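Local coordinates for protein contact-dependent inhibitor I (Escherichia coli NC101, PDB 5I4Q) that probably acts as an immunity protein that binds a contact-dependent inhibition toxin and protects the cell that makes it, at residues Met1-Trp4 with Pro5-Gln8; Glu12-Arg15 with Asp16-Ser20; Lys22-Leu25 with Arg26-Glu29. All coordinates share one frame; numbering follows the deposited sequence.

Contact 1: residues Met1-Trp4 with Pro5-Gln8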
HETATM    1  N   MSE B   1      15.208  -2.437 -18.756  1.00117.78           N
HETATM    2  CA  MSE B   1      15.801  -3.822 -18.710  1.00116.89           C
HETATM    3  C   MSE B   1      14.880  -4.663 -17.846  1.00104.61           C
HETATM    4  O   MSE B   1      13.708  -4.855 -18.207  1.00 90.49           O
HETATM    5  CB  MSE B   1      17.278  -3.827 -18.259  1.00114.04           C
ATOM      6  N   ASP B   2      15.387  -5.167 -16.716  1.00 95.02           N
ATOM      7  CA  ASP B   2      14.594  -6.002 -15.818  1.00 84.03           C
ATOM      8  C   ASP B   2      14.164  -5.191 -14.606  1.00 71.02           C
ATOM      9  O   ASP B   2      14.993  -4.708 -13.834  1.00 63.09           O
ATOM     10  CB  ASP B   2      15.383  -7.218 -15.336  1.00 82.23           C
ATOM     11  CG  ASP B   2      14.544  -8.127 -14.443  1.00 82.76           C
ATOM     12  OD1 ASP B   2      13.293  -8.189 -14.624  1.00 73.10           O
ATOM     13  OD2 ASP B   2      15.123  -8.774 -13.541  1.00 81.99           O
ATOM     14  N   ILE B   3      12.860  -5.086 -14.420  1.00 63.76           N
ATOM     15  CA  ILE B   3      12.343  -4.212 -13.378  1.00 64.34           C
ATOM     16  C   ILE B   3      12.129  -4.937 -12.060  1.00 60.43           C
ATOM     17  O   ILE B   3      11.862  -4.295 -11.050  1.00 54.40           O
ATOM     18  CB  ILE B   3      11.069  -3.447 -13.820  1.00 68.93           C
ATOM     19  CG1 ILE B   3      10.029  -4.393 -14.423  1.00 68.26           C
ATOM     20  CG2 ILE B   3      11.437  -2.355 -14.827  1.00 74.39           C
ATOM     21  CD1 ILE B   3       8.671  -3.754 -14.602  1.00 73.82           C
ATOM     22  N   TRP B   4      12.293  -6.259 -12.054  1.00 55.86           N
ATOM     23  CA  TRP B   4      11.959  -7.054 -10.869  1.00 53.33           C
ATOM     24  C   TRP B   4      12.712  -6.634  -9.562  1.00 53.43           C
ATOM     25  O   TRP B   4      12.117  -6.558  -8.478  1.00 45.96           O
ATOM     26  CB  TRP B   4      12.098  -8.555 -11.166  1.00 49.94           C
ATOM     27  CG  TRP B   4      11.852  -9.440  -9.960  1.00 51.03           C
ATOM     28  CD1 TRP B   4      12.739 -10.304  -9.395  1.00 53.41           C
ATOM     29  CD2 TRP B   4      10.663  -9.496  -9.139  1.00 45.04           C
ATOM     30  NE1 TRP B   4      12.173 -10.890  -8.282  1.00 55.83           N
ATOM     31  CE2 TRP B   4      10.905 -10.407  -8.112  1.00 51.22           C
ATOM     32  CE3 TRP B   4       9.431  -8.853  -9.176  1.00 46.51           C
ATOM     33  CZ2 TRP B   4       9.928 -10.734  -7.150  1.00 54.64           C
ATOM     34  CZ3 TRP B   4       8.470  -9.168  -8.208  1.00 46.98           C
ATOM     35  CH2 TRP B   4       8.728 -10.087  -7.218  1.00 48.42           C
ATOM     36  N   PRO B   5      13.996  -6.330  -9.665  1.00 53.49           N
ATOM     37  CA  PRO B   5      14.715  -6.034  -8.412  1.00 54.48           C
ATOM     38  C   PRO B   5      14.184  -4.789  -7.677  1.00 54.04           C
ATOM     39  O   PRO B   5      14.091  -4.778  -6.448  1.00 52.21           O
ATOM     40  CB  PRO B   5      16.154  -5.812  -8.897  1.00 61.68           C
ATOM     41  CG  PRO B   5      16.261  -6.649 -10.172  1.00 58.47           C
ATOM     42  CD  PRO B   5      14.903  -6.511 -10.820  1.00 57.17           C
ATOM     43  N   GLU B   6      13.839  -3.753  -8.428  1.00 55.11           N
ATOM     44  CA  GLU B   6      13.307  -2.526  -7.842  1.00 56.78           C
ATOM     45  C   GLU B   6      11.846  -2.728  -7.493  1.00 49.03           C
ATOM     46  O   GLU B   6      11.336  -2.135  -6.552  1.00 49.59           O
ATOM     47  CB  GLU B   6      13.519  -1.309  -8.766  1.00 63.28           C
ATOM     48  CG  GLU B   6      12.515  -1.198  -9.902  1.00 76.20           C
ATOM     49  CD  GLU B   6      13.140  -0.762 -11.232  1.00 95.76           C
ATOM     50  OE1 GLU B   6      14.359  -1.022 -11.455  1.00 92.18           O
ATOM     51  OE2 GLU B   6      12.396  -0.179 -12.064  1.00 95.02           O
ATOM     52  N   PHE B   7      11.176  -3.569  -8.264  1.00 42.89           N
ATOM     53  CA  PHE B   7       9.807  -3.922  -7.996  1.00 41.86           C
ATOM     54  C   PHE B   7       9.706  -4.635  -6.633  1.00 42.83           C
ATOM     55  O   PHE B   7       8.782  -4.346  -5.894  1.00 40.50           O
ATOM     56  CB  PHE B   7       9.267  -4.791  -9.099  1.00 41.99           C
ATOM     57  CG  PHE B   7       7.770  -4.935  -9.131  1.00 43.51           C
ATOM     58  CD1 PHE B   7       6.905  -3.975  -8.629  1.00 45.86           C
ATOM     59  CD2 PHE B   7       7.210  -6.049  -9.743  1.00 47.58           C
ATOM     60  CE1 PHE B   7       5.526  -4.140  -8.720  1.00 43.66           C
ATOM     61  CE2 PHE B   7       5.818  -6.210  -9.836  1.00 47.76           C
ATOM     62  CZ  PHE B   7       4.985  -5.244  -9.346  1.00 44.07           C
ATOM     63  N   GLN B   8      10.667  -5.511  -6.314  1.00 40.80           N
ATOM     64  CA  GLN B   8      10.692  -6.306  -5.058  1.00 42.70           C
ATOM     65  C   GLN B   8      10.883  -5.363  -3.886  1.00 41.49           C
ATOM     66  O   GLN B   8      10.253  -5.514  -2.849  1.00 40.08           O
ATOM     67  CB  GLN B   8      11.880  -7.285  -5.067  1.00 45.72           C
ATOM     68  CG  GLN B   8      11.640  -8.675  -4.532  1.00 57.43           C
ATOM     69  CD  GLN B   8      12.623  -9.746  -5.099  1.00 71.65           C
ATOM     70  OE1 GLN B   8      13.155  -9.630  -6.216  1.00 82.78           O
ATOM     71  NE2 GLN B   8      12.834 -10.802  -4.335  1.00 77.00           N
TER
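W4 lies against Q8 one helical turn on, at the start of helix 4-40. Its CB packs on CD of P5 at 3.5 Å. From there chi1 (176°) swings the indole toward the carbonyl side, where Q8 can cover it. On the six-membered ring, W4 CE3 is 3.6 Å from F7 CD2, and W4 CZ3 is 3.7 Å from the same atom. F7 CD2 sits at the indole edge; the two ring planes are at 81°. Next comes W4 CZ2, 3.7 Å from Q8 CG, which lies above one indole face toward the rim. Q8 OE1 comes within 2.6 Å of W4 NE1, but too poorly directed to count as a bond, so the placing of the amide is doubtful. In the backbone, N of F7 donates to O of I3 at 3.0 Å, and N of Q8 donates to O of W4. D2 OD1 takes a weak capping bond from W4 N, 3.4 Å long. In the second subunit, Y28 packs on I3, W4 and F7. The chemistry implies a division of labour: apolar and aromatic groups probably face the second subunit, while E6 binds a basic side chain of another protein.

Contact 2: residues Glu12-Arg15 with Asp16-Ser20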
ATOM      1  N   GLU B  12       8.262  -4.909  -0.853  1.00 36.20           N
ATOM      2  CA  GLU B  12       8.661  -5.047   0.541  1.00 39.49           C
ATOM      3  C   GLU B  12       8.269  -3.809   1.364  1.00 39.24           C
ATOM      4  O   GLU B  12       7.769  -3.930   2.476  1.00 38.11           O
ATOM      5  CB  GLU B  12      10.175  -5.223   0.522  1.00 45.71           C
ATOM      6  CG  GLU B  12      10.778  -5.642   1.823  1.00 60.99           C
ATOM      7  CD  GLU B  12      12.223  -6.123   1.680  1.00 74.50           C
ATOM      8  OE1 GLU B  12      12.722  -6.281   0.526  1.00 72.54           O
ATOM      9  OE2 GLU B  12      12.838  -6.361   2.755  1.00 86.23           O
HETATM   10  N   MSE B  13       8.491  -2.626   0.791  1.00 44.19           N
HETATM   11  CA  MSE B  13       8.056  -1.340   1.347  1.00 47.66           C
HETATM   12  C   MSE B  13       6.553  -1.313   1.454  1.00 41.45           C
HETATM   13  O   MSE B  13       6.024  -0.912   2.441  1.00 37.93           O
HETATM   14  CB  MSE B  13       8.551  -0.248   0.392  1.00 60.38           C
HETATM   15  CG  MSE B  13       8.995   1.129   0.913  1.00 82.51           C
HETATM   16 SE   MSE B  13      10.318   1.986  -0.369  0.90123.31          SE
HETATM   17  CE  MSE B  13      11.839   0.717  -0.517  1.00114.28           C
ATOM     18  N   TYR B  14       5.837  -1.785   0.436  1.00 38.10           N
ATOM     19  CA  TYR B  14       4.385  -1.845   0.514  1.00 36.16           C
ATOM     20  C   TYR B  14       3.920  -2.739   1.695  1.00 36.96           C
ATOM     21  O   TYR B  14       3.104  -2.337   2.539  1.00 36.88           O
ATOM     22  CB  TYR B  14       3.810  -2.309  -0.806  1.00 36.06           C
ATOM     23  CG  TYR B  14       2.330  -2.583  -0.783  1.00 36.73           C
ATOM     24  CD1 TYR B  14       1.426  -1.576  -1.067  1.00 36.94           C
ATOM     25  CD2 TYR B  14       1.831  -3.872  -0.465  1.00 35.73           C
ATOM     26  CE1 TYR B  14       0.079  -1.808  -1.051  1.00 39.51           C
ATOM     27  CE2 TYR B  14       0.474  -4.116  -0.433  1.00 37.35           C
ATOM     28  CZ  TYR B  14      -0.406  -3.076  -0.730  1.00 39.41           C
ATOM     29  OH  TYR B  14      -1.759  -3.279  -0.774  1.00 39.39           O
ATOM     30  N   ARG B  15       4.516  -3.915   1.803  1.00 37.13           N
ATOM     31  CA  ARG B  15       4.162  -4.826   2.884  1.00 37.51           C
ATOM     32  C   ARG B  15       4.393  -4.172   4.250  1.00 36.68           C
ATOM     33  O   ARG B  15       3.578  -4.275   5.114  1.00 38.07           O
ATOM     34  CB  ARG B  15       4.973  -6.105   2.789  1.00 38.33           C
ATOM     35  CG  ARG B  15       4.540  -7.107   3.877  1.00 43.74           C
ATOM     36  CD  ARG B  15       5.602  -8.104   4.223  1.00 48.74           C
ATOM     37  NE  ARG B  15       6.806  -7.405   4.604  1.00 52.40           N
ATOM     38  CZ  ARG B  15       8.023  -7.836   4.320  1.00 55.02           C
ATOM     39  NH1 ARG B  15       8.199  -8.968   3.655  1.00 53.53           N
ATOM     40  NH2 ARG B  15       9.070  -7.109   4.678  1.00 56.36           N
ATOM     41  N   ASP B  16       5.525  -3.516   4.426  1.00 36.52           N
ATOM     42  CA  ASP B  16       5.846  -2.893   5.690  1.00 38.57           C
ATOM     43  C   ASP B  16       4.949  -1.714   6.037  1.00 36.68           C
ATOM     44  O   ASP B  16       4.536  -1.574   7.170  1.00 38.35           O
ATOM     45  CB  ASP B  16       7.295  -2.462   5.715  1.00 42.77           C
ATOM     46  CG  ASP B  16       8.269  -3.649   5.665  1.00 47.56           C
ATOM     47  OD1 ASP B  16       7.848  -4.794   5.902  1.00 50.36           O
ATOM     48  OD2 ASP B  16       9.476  -3.450   5.388  1.00 52.20           O
ATOM     49  N   VAL B  17       4.634  -0.876   5.082  1.00 35.71           N
ATOM     50  CA  VAL B  17       3.820   0.261   5.388  1.00 38.53           C
ATOM     51  C   VAL B  17       2.377  -0.115   5.662  1.00 36.81           C
ATOM     52  O   VAL B  17       1.768   0.432   6.594  1.00 39.23           O
ATOM     53  CB  VAL B  17       3.962   1.423   4.374  1.00 40.60           C
ATOM     54  CG1 VAL B  17       3.133   1.237   3.132  1.00 41.00           C
ATOM     55  CG2 VAL B  17       3.535   2.691   5.040  1.00 42.89           C
ATOM     56  N   VAL B  18       1.857  -1.080   4.929  1.00 35.12           N
ATOM     57  CA  VAL B  18       0.486  -1.530   5.133  1.00 35.89           C
ATOM     58  C   VAL B  18       0.350  -2.162   6.516  1.00 37.63           C
ATOM     59  O   VAL B  18      -0.580  -1.912   7.246  1.00 36.08           O
ATOM     60  CB  VAL B  18       0.082  -2.476   3.999  1.00 36.86           C
ATOM     61  CG1 VAL B  18      -1.151  -3.288   4.310  1.00 38.54           C
ATOM     62  CG2 VAL B  18      -0.156  -1.664   2.739  1.00 38.15           C
ATOM     63  N   LEU B  19       1.313  -2.985   6.885  1.00 39.81           N
ATOM     64  CA  LEU B  19       1.336  -3.578   8.218  1.00 41.86           C
ATOM     65  C   LEU B  19       1.194  -2.512   9.285  1.00 41.99           C
ATOM     66  O   LEU B  19       0.435  -2.678  10.252  1.00 44.25           O
ATOM     67  CB  LEU B  19       2.656  -4.282   8.402  1.00 45.71           C
ATOM     68  CG  LEU B  19       2.906  -5.098   9.621  1.00 50.89           C
ATOM     69  CD1 LEU B  19       1.902  -6.236   9.682  1.00 56.31           C
ATOM     70  CD2 LEU B  19       4.309  -5.663   9.539  1.00 51.54           C
ATOM     71  N   SER B  20       1.968  -1.442   9.128  1.00 39.76           N
ATOM     72  CA  SER B  20       1.978  -0.322  10.065  1.00 40.58           C
ATOM     73  C   SER B  20       0.673   0.509  10.091  1.00 39.11           C
ATOM     74  O   SER B  20       0.142   0.888  11.145  1.00 41.31           O
ATOM     75  CB  SER B  20       3.138   0.567   9.707  1.00 42.76           C
ATOM     76  OG  SER B  20       3.047   1.733  10.447  1.00 49.38           O
TER
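D16 and R15, neighbours on helix 4-40, form a salt bridge. A single carboxylate oxygen, OD1 of D16, takes both bonds. R15 NH2 donates to D16 OD1 at 2.9 Å, and R15 NE donates to the same OD1 at 3.1 Å. The guanidinium presents its side edge, and OD1 lies in its plane. The carboxylate is turned 38° from that plane, and both nitrogens reach OD1 from the same face. R15 gets there because its chain bends at chi3 (55°), which turns the guanidinium toward D16. This double grip limits rotation of both end groups. E12 OE2 stands 5.2 Å from D16 OD2; the positive charge of R15 would probably offset these nearby like charges. The backbone N of D16 also donates to O of E12.

V17 follows. Its N donates to O of M13. D10 of the second subunit packs on V17.

V18 meets an aromatic ring. Its CG2 sits over one face of Y14, 3.9 Å from the ring centroid and 16° off the normal, in a CH-pi contact. CG2 of V18 is anti to the carbonyl carbon, which sets it over the Y14 ring. N of V18 donates to O of Y14. Y70 of the second subunit meets the Y14 ring edge-to-face.

L19 donates its N to O of R15. S20 comes last; its OG is hydrogen-bonded to D10 of the second subunit.

The pattern is that of a regular alpha-helix with i to i+4 backbone bonds and an i to i+4 aromatic-aliphatic pair. The salt bridge joins direct neighbours and is not the usual i to i+4 ion pair. All this lies on a long helix that packs against a second subunit.

Contact 3: residues Lys22-Leu25 with Arg26-Glu29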
ATOM      1  N   LYS B  22      -2.307  -0.589   9.277  1.00 37.71           N
ATOM      2  CA  LYS B  22      -3.359  -1.418   9.911  1.00 41.55           C
ATOM      3  C   LYS B  22      -3.281  -1.371  11.446  1.00 45.99           C
ATOM      4  O   LYS B  22      -4.310  -1.389  12.132  1.00 44.52           O
ATOM      5  CB  LYS B  22      -3.311  -2.858   9.456  1.00 40.70           C
ATOM      6  CG  LYS B  22      -3.728  -3.099   7.996  1.00 46.27           C
ATOM      7  CD  LYS B  22      -3.646  -4.613   7.688  1.00 48.00           C
ATOM      8  CE  LYS B  22      -3.739  -4.930   6.198  1.00 48.85           C
ATOM      9  NZ  LYS B  22      -5.131  -4.855   5.758  1.00 54.26           N
ATOM     10  N   ARG B  23      -2.057  -1.332  11.958  1.00 45.26           N
ATOM     11  CA  ARG B  23      -1.869  -1.202  13.373  1.00 49.33           C
ATOM     12  C   ARG B  23      -2.358   0.140  13.847  1.00 47.01           C
ATOM     13  O   ARG B  23      -2.956   0.257  14.883  1.00 48.02           O
ATOM     14  CB  ARG B  23      -0.400  -1.339  13.743  1.00 49.99           C
ATOM     15  CG  ARG B  23       0.057  -2.756  13.712  1.00 50.44           C
ATOM     16  CD  ARG B  23       1.554  -2.828  13.864  1.00 51.26           C
ATOM     17  NE  ARG B  23       1.974  -4.162  13.540  1.00 52.62           N
ATOM     18  CZ  ARG B  23       3.217  -4.590  13.495  1.00 52.70           C
ATOM     19  NH1 ARG B  23       4.226  -3.795  13.775  1.00 57.96           N
ATOM     20  NH2 ARG B  23       3.436  -5.837  13.187  1.00 53.13           N
ATOM     21  N   ASN B  24      -2.047   1.176  13.108  1.00 45.68           N
ATOM     22  CA  ASN B  24      -2.509   2.474  13.500  1.00 44.91           C
ATOM     23  C   ASN B  24      -4.033   2.518  13.495  1.00 41.80           C
ATOM     24  O   ASN B  24      -4.624   3.107  14.383  1.00 43.28           O
ATOM     25  CB  ASN B  24      -1.918   3.532  12.614  1.00 49.06           C
ATOM     26  CG  ASN B  24      -0.447   3.801  12.894  1.00 54.53           C
ATOM     27  OD1 ASN B  24      -0.058   3.945  14.024  1.00 60.80           O
ATOM     28  ND2 ASN B  24       0.358   3.938  11.835  1.00 62.65           N
ATOM     29  N   LEU B  25      -4.654   1.911  12.494  1.00 40.99           N
ATOM     30  CA  LEU B  25      -6.096   1.819  12.392  1.00 42.14           C
ATOM     31  C   LEU B  25      -6.729   1.101  13.599  1.00 46.21           C
ATOM     32  O   LEU B  25      -7.785   1.530  14.073  1.00 44.80           O
ATOM     33  CB  LEU B  25      -6.536   1.176  11.078  1.00 41.70           C
ATOM     34  CG  LEU B  25      -6.426   2.113   9.856  1.00 41.69           C
ATOM     35  CD1 LEU B  25      -6.758   1.381   8.602  1.00 43.63           C
ATOM     36  CD2 LEU B  25      -7.295   3.348   9.930  1.00 41.31           C
ATOM     37  N   ARG B  26      -6.069   0.069  14.123  1.00 50.62           N
ATOM     38  CA  ARG B  26      -6.538  -0.617  15.319  1.00 57.31           C
ATOM     39  C   ARG B  26      -6.578   0.340  16.498  1.00 52.51           C
ATOM     40  O   ARG B  26      -7.532   0.304  17.229  1.00 56.61           O
ATOM     41  CB  ARG B  26      -5.660  -1.805  15.733  1.00 68.89           C
ATOM     42  CG  ARG B  26      -5.650  -3.024  14.807  1.00 86.29           C
ATOM     43  CD  ARG B  26      -4.684  -4.148  15.269  1.00 99.77           C
ATOM     44  NE  ARG B  26      -5.133  -4.740  16.546  1.00110.71           N
ATOM     45  CZ  ARG B  26      -4.751  -4.355  17.770  1.00111.80           C
ATOM     46  NH1 ARG B  26      -5.261  -4.976  18.832  1.00113.31           N
ATOM     47  NH2 ARG B  26      -3.866  -3.370  17.953  1.00110.53           N
ATOM     48  N   LEU B  27      -5.542   1.144  16.710  1.00 48.21           N
ATOM     49  CA  LEU B  27      -5.542   2.173  17.759  1.00 49.40           C
ATOM     50  C   LEU B  27      -6.641   3.213  17.570  1.00 48.70           C
ATOM     51  O   LEU B  27      -7.237   3.623  18.529  1.00 50.68           O
ATOM     52  CB  LEU B  27      -4.217   2.930  17.846  1.00 52.50           C
ATOM     53  CG  LEU B  27      -2.959   2.152  18.276  1.00 60.19           C
ATOM     54  CD1 LEU B  27      -1.655   2.875  17.930  1.00 59.94           C
ATOM     55  CD2 LEU B  27      -3.019   1.840  19.758  1.00 63.08           C
ATOM     56  N   TYR B  28      -6.894   3.666  16.340  1.00 45.68           N
ATOM     57  CA  TYR B  28      -7.962   4.642  16.121  1.00 43.97           C
ATOM     58  C   TYR B  28      -9.270   3.982  16.520  1.00 43.35           C
ATOM     59  O   TYR B  28     -10.042   4.553  17.219  1.00 40.40           O
ATOM     60  CB  TYR B  28      -8.005   5.151  14.686  1.00 42.14           C
ATOM     61  CG  TYR B  28      -7.119   6.345  14.370  1.00 43.00           C
ATOM     62  CD1 TYR B  28      -5.819   6.193  14.013  1.00 47.12           C
ATOM     63  CD2 TYR B  28      -7.638   7.605  14.298  1.00 42.99           C
ATOM     64  CE1 TYR B  28      -5.047   7.287  13.683  1.00 49.21           C
ATOM     65  CE2 TYR B  28      -6.887   8.676  14.000  1.00 43.05           C
ATOM     66  CZ  TYR B  28      -5.585   8.530  13.711  1.00 46.17           C
ATOM     67  OH  TYR B  28      -4.853   9.635  13.380  1.00 49.22           O
ATOM     68  N   GLU B  29      -9.457   2.739  16.122  1.00 45.57           N
ATOM     69  CA  GLU B  29     -10.683   2.005  16.383  1.00 51.58           C
ATOM     70  C   GLU B  29     -10.943   1.876  17.878  1.00 52.38           C
ATOM     71  O   GLU B  29     -12.039   2.133  18.340  1.00 52.78           O
ATOM     72  CB  GLU B  29     -10.657   0.622  15.706  1.00 58.74           C
ATOM     73  CG  GLU B  29     -11.965   0.240  15.030  1.00 68.85           C
ATOM     74  CD  GLU B  29     -11.975  -1.161  14.433  1.00 75.92           C
ATOM     75  OE1 GLU B  29     -12.368  -2.095  15.174  1.00 84.19           O
ATOM     76  OE2 GLU B  29     -11.633  -1.315  13.237  1.00 70.86           O
TER
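Y28 turns the edge of its ring to the carbonyl of N24, one helical turn back. O of N24 lies near the ring plane, 3.3 Å from Y28 CD1. Y28 CG is anti to its carbonyl carbon (chi1 -87°), and this brings the CD1 edge beside that oxygen. The same N24 O accepts from the backbone N of Y28 at 3.0 Å, with the donor in the carbonyl plane. One carbonyl thus meets both the amide and the ring of Y28. The ring ends in OH, which is hydrogen-bonded to E60 on helix 44-66.

CG of R26 lies 3.4 Å from O of K22, which also accepts from N of R26. Beyond the bend at chi3 (66°) the guanidinium leads away from 22-25.

L27 sets its CB 3.5 Å from O of N24, and its CG lies 3.9 Å from O of R23. The backbone N of L27 donates to O of R23 at 3.3 Å.

E29 places CB 3.4 Å from O of L25 and donates its N to that same oxygen. Its carboxylate forms a salt bridge with R75.

The side chains of R23, N24 and L25 set out from their CA atoms away from 26-29, though L25 CB still touches N of R26. L25 packs on L61 and M64 of helix 44-66. NE of R23 forms a salt bridge with an acidic side chain that belongs to the chain of another protein. F7 of the second subunit meets the Y28 ring.

The arrangement is typical of a middle turn in a long alpha-helix: i to i+4 bonds hold the backbone, while side chains serve the packing of helix 44-66, the second subunit and the other protein.

Overall arrangement
All three contacts lie in series along helix 4-40, and all touch the second subunit. Contact 1 sits at the helix start, with its centre about 36 Å from the centre of the chain. It is partly buried and rich in aromatic and apolar groups. Contact 2 is a surface contact, and its side chains pair by charge and by CH-pi packing. Contact 3 lies nearest the chain centre, about 8 Å away. Half of its touching residues are buried, and its local chemistry is largely backbone bonding. Contacts 1 and 3 are about 17 Å apart at their nearest atoms. Yet the F7 and Y28 rings meet between subunits, so contact 1 of one subunit meets contact 3 of the other.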